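PDB 2FH5: signal recognition particle receptor subunit beta from Mus musculus, which forms part of the receptor for the signal recognition particle, binds GTP and serves the targeting of nascent secretory proteins to the endoplasmic reticulum membrane. Local coordinates for residues Asp87-Gln92 / Gln125-Ala130; Phe24-Thr29 / Ala201-Leu206; Asp97-Leu102 / Gln138-Glu143. All coordinates share one frame; numbering follows the deposited sequence.

Contact 1. Residues Asp87-Gln92 / Gln125-Ala130. With GTP (guanosine-5'-triphosphate), chain D.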
loop_
_atom_site.group_PDB
_atom_site.type_symbol
_atom_site.label_atom_id
_atom_site.label_comp_id
_atom_site.label_asym_id
_atom_site.label_seq_id
_atom_site.Cartn_x
_atom_site.Cartn_y
_atom_site.Cartn_z
ATOM N N ASP B 87 -8.898 0.076 8.592
ATOM C CA ASP B 87 -7.998 -0.114 9.708
ATOM C C ASP B 87 -8.943 -0.199 10.908
ATOM O O ASP B 87 -9.448 0.821 11.364
ATOM C CB ASP B 87 -7.073 1.101 9.871
ATOM C CG ASP B 87 -6.102 0.958 11.050
ATOM O OD1 ASP B 87 -6.531 0.458 12.107
ATOM O OD2 ASP B 87 -4.914 1.361 10.926
ATOM N N SER B 88 -9.175 -1.401 11.421
ATOM C CA SER B 88 -10.084 -1.577 12.550
ATOM C C SER B 88 -9.633 -0.965 13.884
ATOM O O SER B 88 -10.456 -0.653 14.754
ATOM C CB SER B 88 -10.373 -3.062 12.704
ATOM O OG SER B 88 -10.848 -3.570 11.462
ATOM N N ALA B 89 -8.329 -0.766 14.028
ATOM C CA ALA B 89 -7.756 -0.193 15.251
ATOM C C ALA B 89 -7.841 1.325 15.268
ATOM O O ALA B 89 -7.921 1.923 16.325
ATOM C CB ALA B 89 -6.284 -0.630 15.400
ATOM N N ALA B 90 -7.803 1.952 14.097
ATOM C CA ALA B 90 -7.872 3.407 14.026
ATOM C C ALA B 90 -9.284 3.868 13.643
ATOM O O ALA B 90 -9.543 5.073 13.490
ATOM C CB ALA B 90 -6.857 3.937 12.998
ATOM N N PHE B 91 -10.189 2.909 13.501
ATOM C CA PHE B 91 -11.541 3.210 13.096
ATOM C C PHE B 91 -12.221 4.349 13.868
ATOM O O PHE B 91 -12.791 5.256 13.253
ATOM C CB PHE B 91 -12.387 1.946 13.154
ATOM C CG PHE B 91 -13.745 2.126 12.587
ATOM C CD1 PHE B 91 -13.915 2.354 11.228
ATOM C CD2 PHE B 91 -14.859 2.166 13.418
ATOM C CE1 PHE B 91 -15.170 2.628 10.704
ATOM C CE2 PHE B 91 -16.124 2.439 12.899
ATOM C CZ PHE B 91 -16.277 2.672 11.541
ATOM N N GLN B 92 -12.149 4.321 15.198
ATOM C CA GLN B 92 -12.784 5.357 16.014
ATOM C C GLN B 92 -12.444 6.794 15.608
ATOM O O GLN B 92 -13.327 7.658 15.581
ATOM C CB GLN B 92 -12.448 5.164 17.496
ATOM C CG GLN B 92 -12.865 3.807 18.039
ATOM C CD GLN B 92 -14.380 3.661 18.233
ATOM O OE1 GLN B 92 -15.182 4.018 17.354
ATOM N NE2 GLN B 92 -14.774 3.112 19.389
ATOM N N GLN B 125 -7.051 -6.702 12.830
ATOM C CA GLN B 125 -7.707 -7.328 13.983
ATOM C C GLN B 125 -6.702 -7.812 15.040
ATOM O O GLN B 125 -7.039 -7.892 16.227
ATOM C CB GLN B 125 -8.585 -8.504 13.538
ATOM C CG GLN B 125 -9.874 -8.112 12.822
ATOM C CD GLN B 125 -10.768 -7.218 13.671
ATOM O OE1 GLN B 125 -11.024 -7.515 14.832
ATOM N NE2 GLN B 125 -11.245 -6.124 13.090
ATOM N N ASP B 126 -5.476 -8.123 14.611
ATOM C CA ASP B 126 -4.417 -8.571 15.510
ATOM C C ASP B 126 -4.063 -7.515 16.572
ATOM O O ASP B 126 -3.429 -7.832 17.576
ATOM C CB ASP B 126 -3.155 -8.898 14.717
ATOM C CG ASP B 126 -2.632 -7.690 13.936
ATOM O OD1 ASP B 126 -3.246 -7.309 12.917
ATOM O OD2 ASP B 126 -1.618 -7.108 14.354
ATOM N N ILE B 127 -4.444 -6.261 16.349
ATOM C CA ILE B 127 -4.156 -5.211 17.325
ATOM C C ILE B 127 -5.267 -5.241 18.369
ATOM O O ILE B 127 -6.448 -5.338 18.030
ATOM C CB ILE B 127 -4.077 -3.826 16.638
ATOM C CG1 ILE B 127 -2.854 -3.788 15.709
ATOM C CG2 ILE B 127 -3.978 -2.717 17.672
ATOM C CD1 ILE B 127 -2.797 -2.555 14.845
ATOM N N ALA B 128 -4.894 -5.169 19.638
ATOM C CA ALA B 128 -5.870 -5.252 20.725
ATOM C C ALA B 128 -7.088 -4.315 20.667
ATOM O O ALA B 128 -8.225 -4.772 20.761
ATOM C CB ALA B 128 -5.147 -5.098 22.072
ATOM N N MET B 129 -6.853 -3.017 20.513
ATOM C CA MET B 129 -7.940 -2.039 20.477
ATOM C C MET B 129 -8.834 -2.080 19.211
ATOM O O MET B 129 -9.596 -1.138 18.960
ATOM C CB MET B 129 -7.344 -0.628 20.632
ATOM C CG MET B 129 -6.559 -0.129 19.399
ATOM S SD MET B 129 -5.456 1.341 19.657
ATOM C CE MET B 129 -6.497 2.700 19.009
ATOM N N ALA B 130 -8.760 -3.157 18.431
ATOM C CA ALA B 130 -9.517 -3.251 17.187
ATOM C C ALA B 130 -11.029 -3.446 17.329
ATOM O O ALA B 130 -11.488 -4.378 17.993
ATOM C CB ALA B 130 -8.935 -4.348 16.330
HETATM P PG GTP D . -1.634 3.330 1.022
HETATM O O1G GTP D . -1.206 4.601 1.576
HETATM O O2G GTP D . -0.670 2.768 0.029
HETATM O O3G GTP D . -3.055 3.443 0.430
HETATM O O3B GTP D . -1.616 2.295 2.404
HETATM P PB GTP D . -1.971 0.806 2.426
HETATM O O1B GTP D . -3.423 0.620 2.722
HETATM O O2B GTP D . -1.554 0.048 1.181
HETATM O O3A GTP D . -1.144 0.370 3.722
HETATM P PA GTP D . -0.033 -0.735 3.879
HETATM O O1A GTP D . -0.431 -1.992 3.327
HETATM O O2A GTP D . 1.273 -0.243 3.319
HETATM O "O5'" GTP D . -0.068 -0.834 5.460
HETATM C "C5'" GTP D . 0.299 0.310 6.213
HETATM C "C4'" GTP D . 1.015 -0.135 7.488
HETATM O "O4'" GTP D . 0.156 -0.964 8.301
HETATM C "C3'" GTP D . 2.260 -0.992 7.242
HETATM O "O3'" GTP D . 3.318 -0.652 8.184
HETATM C "C2'" GTP D . 1.755 -2.393 7.435
HETATM O "O2'" GTP D . 2.767 -3.391 7.677
HETATM C "C1'" GTP D . 0.721 -2.248 8.553
HETATM N N9 GTP D . -0.371 -3.202 8.496
HETATM C C8 GTP D . -1.128 -3.532 7.366
HETATM N N7 GTP D . -2.051 -4.439 7.676
HETATM C C5 GTP D . -1.900 -4.714 9.052
HETATM C C6 GTP D . -2.570 -5.562 9.952
HETATM O O6 GTP D . -3.508 -6.313 9.762
HETATM N N1 GTP D . -2.118 -5.574 11.300
HETATM C C2 GTP D . -1.064 -4.799 11.746
HETATM N N2 GTP D . -0.684 -4.886 13.051
HETATM N N3 GTP D . -0.427 -3.974 10.873
HETATM C C4 GTP D . -0.845 -3.944 9.546
#
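Gln125 NE2 is gripped by the backbone oxygens of Cys122 and Lys131. The same amide nitrogen lies beside Ser88 of the other segment, 3.1 Å from Ser88 OG, and that hydroxyl is itself hydrogen-bonded to Asn123 O. The glutamine chain folds back at chi2 (-58°), which brings the amide round to the serine. Beside this polar corner the two backbones come close, with Ala89 CA 4.0 Å from Ala130 CA. The Ala89 methyl touches Ile127, with Ala89 CB 3.9 Å from Ile127 CG2. Met129 comes alongside, its CG 4.0 Å from Ala89 CB. Within 87-92, Asp87 OD1 accepts from Ala90 N at 2.8 Å, an Asx motif. Asp126 faces the base of GTP. Its two oxygens each take one N-H: GTP N1 donates to Asp126 OD1 at 2.6 Å, nearly straight, and GTP N2 to Asp126 OD2 at 2.7 Å. Ser190 OG also bonds to OD1, which should fix the carboxylate. Such a fork of two bonds is how the aspartate of the NKxD motif reads guanine, and Asn123 to Asp126 form that motif here.

Contact 2. Residues Phe24-Thr29 / Ala201-Leu206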
loop_
_atom_site.group_PDB
_atom_site.type_symbol
_atom_site.label_atom_id
_atom_site.label_comp_id
_atom_site.label_asym_id
_atom_site.label_seq_id
_atom_site.Cartn_x
_atom_site.Cartn_y
_atom_site.Cartn_z
ATOM N N PHE B 24 -2.611 -7.494 -0.033
ATOM C CA PHE B 24 -2.291 -7.852 -1.404
ATOM C C PHE B 24 -1.077 -8.802 -1.396
ATOM O O PHE B 24 -1.096 -9.846 -2.049
ATOM C CB PHE B 24 -2.006 -6.544 -2.161
ATOM C CG PHE B 24 -1.564 -6.700 -3.587
ATOM C CD1 PHE B 24 -2.478 -6.950 -4.595
ATOM C CD2 PHE B 24 -0.240 -6.457 -3.943
ATOM C CE1 PHE B 24 -2.083 -6.942 -5.959
ATOM C CE2 PHE B 24 0.168 -6.449 -5.299
ATOM C CZ PHE B 24 -0.756 -6.687 -6.299
ATOM N N VAL B 25 -0.040 -8.447 -0.639
ATOM C CA VAL B 25 1.173 -9.261 -0.549
ATOM C C VAL B 25 0.895 -10.613 0.117
ATOM O O VAL B 25 1.296 -11.660 -0.374
ATOM C CB VAL B 25 2.286 -8.524 0.255
ATOM C CG1 VAL B 25 3.458 -9.464 0.521
ATOM C CG2 VAL B 25 2.759 -7.303 -0.519
ATOM N N ARG B 26 0.221 -10.569 1.249
ATOM C CA ARG B 26 -0.141 -11.761 1.992
ATOM C C ARG B 26 -0.947 -12.770 1.150
ATOM O O ARG B 26 -0.783 -13.979 1.312
ATOM C CB ARG B 26 -0.975 -11.364 3.199
ATOM C CG ARG B 26 -0.811 -12.279 4.342
ATOM C CD ARG B 26 0.293 -11.741 5.184
ATOM N NE ARG B 26 1.157 -12.789 5.705
ATOM C CZ ARG B 26 2.131 -12.563 6.577
ATOM N NH1 ARG B 26 2.336 -11.322 7.020
ATOM N NH2 ARG B 26 2.918 -13.562 6.969
ATOM N N LEU B 27 -1.818 -12.267 0.272
ATOM C CA LEU B 27 -2.649 -13.116 -0.568
ATOM C C LEU B 27 -1.851 -13.764 -1.675
ATOM O O LEU B 27 -2.129 -14.891 -2.078
ATOM C CB LEU B 27 -3.800 -12.313 -1.203
ATOM C CG LEU B 27 -4.992 -11.991 -0.298
ATOM C CD1 LEU B 27 -5.896 -10.975 -0.947
ATOM C CD2 LEU B 27 -5.761 -13.255 -0.006
ATOM N N LEU B 28 -0.860 -13.040 -2.165
ATOM C CA LEU B 28 -0.033 -13.507 -3.260
ATOM C C LEU B 28 1.206 -14.334 -2.888
ATOM O O LEU B 28 1.693 -15.098 -3.710
ATOM C CB LEU B 28 0.413 -12.293 -4.086
ATOM C CG LEU B 28 -0.664 -11.505 -4.825
ATOM C CD1 LEU B 28 -0.152 -10.137 -5.306
ATOM C CD2 LEU B 28 -1.118 -12.355 -5.987
ATOM N N THR B 29 1.707 -14.190 -1.663
ATOM C CA THR B 29 2.940 -14.874 -1.266
ATOM C C THR B 29 2.855 -15.553 0.085
ATOM O O THR B 29 3.716 -16.372 0.423
ATOM C CB THR B 29 4.132 -13.883 -1.133
ATOM O OG1 THR B 29 3.984 -13.155 0.093
ATOM C CG2 THR B 29 4.171 -12.903 -2.286
ATOM N N ALA B 201 -0.374 -14.677 8.715
ATOM C CA ALA B 201 -1.523 -13.820 8.963
ATOM C C ALA B 201 -2.843 -14.587 9.092
ATOM O O ALA B 201 -2.891 -15.818 8.984
ATOM C CB ALA B 201 -1.629 -12.779 7.845
ATOM N N ASP B 202 -3.909 -13.829 9.339
ATOM C CA ASP B 202 -5.252 -14.366 9.472
ATOM C C ASP B 202 -6.122 -13.810 8.351
ATOM O O ASP B 202 -6.847 -12.839 8.538
ATOM C CB ASP B 202 -5.840 -13.994 10.838
ATOM C CG ASP B 202 -7.315 -14.371 10.962
ATOM O OD1 ASP B 202 -7.738 -15.401 10.368
ATOM O OD2 ASP B 202 -8.048 -13.634 11.664
ATOM N N ILE B 203 -6.040 -14.434 7.181
ATOM C CA ILE B 203 -6.816 -13.997 6.032
ATOM C C ILE B 203 -7.678 -15.125 5.462
ATOM O O ILE B 203 -8.049 -15.108 4.284
ATOM C CB ILE B 203 -5.878 -13.428 4.909
ATOM C CG1 ILE B 203 -4.822 -14.465 4.502
ATOM C CG2 ILE B 203 -5.168 -12.178 5.405
ATOM C CD1 ILE B 203 -4.154 -14.149 3.157
ATOM N N GLN B 204 -7.999 -16.102 6.309
ATOM C CA GLN B 204 -8.817 -17.256 5.916
ATOM C C GLN B 204 -10.167 -16.870 5.320
ATOM O O GLN B 204 -10.525 -17.300 4.220
ATOM C CB GLN B 204 -9.044 -18.155 7.128
ATOM C CG GLN B 204 -7.823 -18.960 7.527
ATOM C CD GLN B 204 -7.534 -20.087 6.543
ATOM O OE1 GLN B 204 -8.319 -21.036 6.424
ATOM N NE2 GLN B 204 -6.411 -19.983 5.825
ATOM N N ASP B 205 -10.922 -16.057 6.052
ATOM C CA ASP B 205 -12.229 -15.623 5.574
ATOM C C ASP B 205 -12.153 -14.870 4.264
ATOM O O ASP B 205 -12.997 -15.076 3.385
ATOM C CB ASP B 205 -12.918 -14.753 6.618
ATOM C CG ASP B 205 -13.348 -15.545 7.827
ATOM O OD1 ASP B 205 -13.487 -16.783 7.683
ATOM O OD2 ASP B 205 -13.560 -14.938 8.902
ATOM N N LEU B 206 -11.142 -14.006 4.140
ATOM C CA LEU B 206 -10.939 -13.207 2.932
ATOM C C LEU B 206 -10.675 -14.091 1.715
ATOM O O LEU B 206 -11.228 -13.861 0.639
ATOM C CB LEU B 206 -9.776 -12.235 3.145
ATOM C CG LEU B 206 -9.326 -11.376 1.960
ATOM C CD1 LEU B 206 -10.421 -10.399 1.611
ATOM C CD2 LEU B 206 -8.039 -10.633 2.324
#
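Arg26 lies with its side chain against the methyl of Ala201. The methyl touches the aliphatic part and the first nitrogen: Ala201 CB is 3.4 Å from Arg26 CD and 3.5 Å from Arg26 NE. The guanidinium presents one face to Ala201, and Ala201 N sits 3.6 Å above that plane, offset toward the rim. Bends at chi2 (91°) and chi3 (-140°) lay the arginine along this residue. Two weak hydrogen bonds hold its end, from NH1 to Ala191 O and from NH2 to Gly30 O. Ala191 is a GTP-binding residue, which places the arginine next to the nucleotide pocket.

Ile203 comes in at about a right angle to Arg26. Its CD1 reaches the helix backbone, 3.8 Å from Arg26 O. The same methyl meets Leu27 CD2 at 3.7 Å, where the two side chains cross obliquely. Leu206 takes the other branch of the leucine, with CD2 3.9 Å from Leu27 CD1, and these two stand roughly perpendicular. Ile203 is at the N-cap position of helix 204-213, and its side chain packs on helix 20-29, which begins within the P-loop. Phe24, Val25, Leu28 and Thr29 meet apolar side chains of another protein chain. Leu27 also touches Leu210 of helix 204-213, Leu58 of strand 55-60 and Tyr46 of strand 42-47.

Contact 3. Residues Asp97-Leu102 / Gln138-Glu143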
loop_
_atom_site.group_PDB
_atom_site.type_symbol
_atom_site.label_atom_id
_atom_site.label_comp_id
_atom_site.label_asym_id
_atom_site.label_seq_id
_atom_site.Cartn_x
_atom_site.Cartn_y
_atom_site.Cartn_z
ATOM N N ASP B 97 -13.831 9.864 7.722
ATOM C CA ASP B 97 -13.075 9.776 6.471
ATOM C C ASP B 97 -13.409 8.471 5.748
ATOM O O ASP B 97 -13.528 8.444 4.522
ATOM C CB ASP B 97 -11.569 9.864 6.728
ATOM C CG ASP B 97 -11.116 11.276 7.090
ATOM O OD1 ASP B 97 -11.495 12.229 6.373
ATOM O OD2 ASP B 97 -10.373 11.436 8.088
ATOM N N VAL B 98 -13.568 7.399 6.519
ATOM C CA VAL B 98 -13.917 6.097 5.975
ATOM C C VAL B 98 -15.290 6.159 5.321
ATOM O O VAL B 98 -15.426 5.845 4.135
ATOM C CB VAL B 98 -13.965 5.012 7.082
ATOM C CG1 VAL B 98 -14.494 3.714 6.506
ATOM C CG2 VAL B 98 -12.582 4.813 7.693
ATOM N N ALA B 99 -16.307 6.562 6.089
ATOM C CA ALA B 99 -17.691 6.661 5.571
ATOM C C ALA B 99 -17.787 7.503 4.296
ATOM O O ALA B 99 -18.462 7.135 3.339
ATOM C CB ALA B 99 -18.627 7.243 6.647
ATOM N N GLU B 100 -17.096 8.631 4.290
ATOM C CA GLU B 100 -17.102 9.521 3.138
ATOM C C GLU B 100 -16.533 8.883 1.875
ATOM O O GLU B 100 -17.035 9.131 0.766
ATOM C CB GLU B 100 -16.320 10.788 3.474
ATOM C CG GLU B 100 -16.081 11.712 2.317
ATOM C CD GLU B 100 -15.450 13.015 2.782
ATOM O OE1 GLU B 100 -16.171 13.778 3.472
ATOM O OE2 GLU B 100 -14.250 13.269 2.480
ATOM N N PHE B 101 -15.484 8.075 2.033
ATOM C CA PHE B 101 -14.883 7.430 0.880
ATOM C C PHE B 101 -15.773 6.258 0.475
ATOM O O PHE B 101 -16.033 6.060 -0.702
ATOM C CB PHE B 101 -13.455 6.971 1.220
ATOM C CG PHE B 101 -12.729 6.268 0.086
ATOM C CD1 PHE B 101 -13.096 6.465 -1.248
ATOM C CD2 PHE B 101 -11.685 5.389 0.363
ATOM C CE1 PHE B 101 -12.441 5.782 -2.292
ATOM C CE2 PHE B 101 -11.023 4.705 -0.668
ATOM C CZ PHE B 101 -11.409 4.901 -2.003
ATOM N N LEU B 102 -16.246 5.491 1.448
ATOM C CA LEU B 102 -17.120 4.360 1.156
ATOM C C LEU B 102 -18.376 4.832 0.402
ATOM O O LEU B 102 -18.820 4.188 -0.554
ATOM C CB LEU B 102 -17.487 3.639 2.455
ATOM C CG LEU B 102 -18.426 2.446 2.324
ATOM C CD1 LEU B 102 -17.843 1.397 1.378
ATOM C CD2 LEU B 102 -18.692 1.886 3.723
ATOM N N GLN B 138 -22.189 -1.182 12.137
ATOM C CA GLN B 138 -23.163 -0.351 12.823
ATOM C C GLN B 138 -22.802 1.134 12.726
ATOM O O GLN B 138 -23.640 1.942 12.325
ATOM C CB GLN B 138 -23.299 -0.779 14.294
ATOM C CG GLN B 138 -23.930 0.295 15.193
ATOM C CD GLN B 138 -24.164 -0.168 16.635
ATOM O OE1 GLN B 138 -23.389 -0.962 17.184
ATOM N NE2 GLN B 138 -25.232 0.348 17.258
ATOM N N GLN B 139 -21.566 1.499 13.071
ATOM C CA GLN B 139 -21.168 2.904 12.999
ATOM C C GLN B 139 -21.134 3.442 11.562
ATOM O O GLN B 139 -21.424 4.615 11.322
ATOM C CB GLN B 139 -19.823 3.097 13.684
ATOM C CG GLN B 139 -19.884 2.812 15.175
ATOM C CD GLN B 139 -20.942 3.664 15.880
ATOM O OE1 GLN B 139 -20.826 4.900 15.941
ATOM N NE2 GLN B 139 -21.993 3.005 16.408
ATOM N N LEU B 140 -20.798 2.603 10.594
ATOM C CA LEU B 140 -20.803 3.085 9.218
ATOM C C LEU B 140 -22.224 3.341 8.711
ATOM O O LEU B 140 -22.446 4.286 7.946
ATOM C CB LEU B 140 -20.117 2.098 8.289
ATOM C CG LEU B 140 -18.607 2.201 8.330
ATOM C CD1 LEU B 140 -18.045 0.982 7.639
ATOM C CD2 LEU B 140 -18.170 3.527 7.679
ATOM N N GLU B 141 -23.182 2.503 9.117
ATOM C CA GLU B 141 -24.570 2.711 8.689
ATOM C C GLU B 141 -25.070 4.028 9.279
ATOM O O GLU B 141 -25.621 4.874 8.573
ATOM C CB GLU B 141 -25.462 1.543 9.136
ATOM C CG GLU B 141 -25.046 0.238 8.484
ATOM C CD GLU B 141 -25.983 -0.926 8.752
ATOM O OE1 GLU B 141 -26.494 -1.043 9.886
ATOM O OE2 GLU B 141 -26.187 -1.741 7.824
ATOM N N LYS B 142 -24.846 4.208 10.575
ATOM C CA LYS B 142 -25.265 5.428 11.240
ATOM C C LYS B 142 -24.655 6.651 10.542
ATOM O O LYS B 142 -25.313 7.666 10.356
ATOM C CB LYS B 142 -24.853 5.361 12.712
ATOM C CG LYS B 142 -24.893 6.696 13.454
ATOM C CD LYS B 142 -24.454 6.547 14.918
ATOM C CE LYS B 142 -24.455 7.905 15.637
ATOM N NZ LYS B 142 -24.029 7.812 17.071
ATOM N N GLU B 143 -23.399 6.540 10.129
ATOM C CA GLU B 143 -22.698 7.636 9.472
ATOM C C GLU B 143 -23.128 7.879 8.013
ATOM O O GLU B 143 -23.232 9.012 7.569
ATOM C CB GLU B 143 -21.199 7.365 9.534
ATOM C CG GLU B 143 -20.344 8.554 9.185
ATOM C CD GLU B 143 -20.368 9.606 10.275
ATOM O OE1 GLU B 143 -20.189 9.233 11.467
ATOM O OE2 GLU B 143 -20.559 10.796 9.928
#
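The two helices come nearest at Ala99 and Leu140, whose CA atoms are 6.0 Å apart, and the short segments cross at -67° with their axes 9.7 Å apart. Leu140 carries most of the contact. One branch, CD2, presses on the backbone of the opposite helix at 3.8 Å from Ala99 CA. The same methyl lies 3.9 Å from Val98 CG1. The other branch, CD1, points to Leu102 and meets its CD2 at 4.1 Å. Leu140 thus divides its two methyls between successive turns of helix 97-102. Val98 and Leu102 both cross the leucine at about a right angle, so the branched chains meet across one another rather than run side by side. Leu140 CG is anti to the carbonyl carbon and beside the backbone N (chi1 -80°), which directs the branches at the helix opposite.

Both helices belong to the layer on one face of the central sheet of this P-loop GTPase fold. Helix 91-110 is the crossover of a beta-alpha-beta unit, joining the parallel neighbouring strands 79-87 and 117-123. Val98 and Leu102 also touch Phe84 of strand 79-87, and Val98 packs on Leu15 of the GTP-binding loop.

One turn along from Leu140, Glu143 uses its aliphatic part. Glu143 CG is 3.3 Å from Ala99 CB, a short distance to be read with caution at this resolution. The contact falls where the CA atoms of Ala99 and Leu140 are nearest. Glu143 CG is anti to its backbone N (chi1 -166°), which lays it against Ala99. Its OE1 has a long, weak ion pair with Lys96, a residue just before segment 97-102.

In the fold
Contact 1 lies with its centre about 18 Å from that of contact 2 and about 16 Å from that of contact 3. The centres of contacts 2 and 3 are about 25 Å apart, on opposite sides of the chain's centre. Contacts 1 and 3 touch directly: Phe91, at the start of helix 91-110, packs on Gln139 and Leu140 of helix 133-150, so one helix passes from contact 1 into contact 3. Along the chain their segments alternate, and both are nested inside the loop closed by contact 2, which brings helix 20-29 to the last helix. The helices of contact 3 lie on one face of the central sheet, while contacts 1 and 2 lie at or near the GTP site.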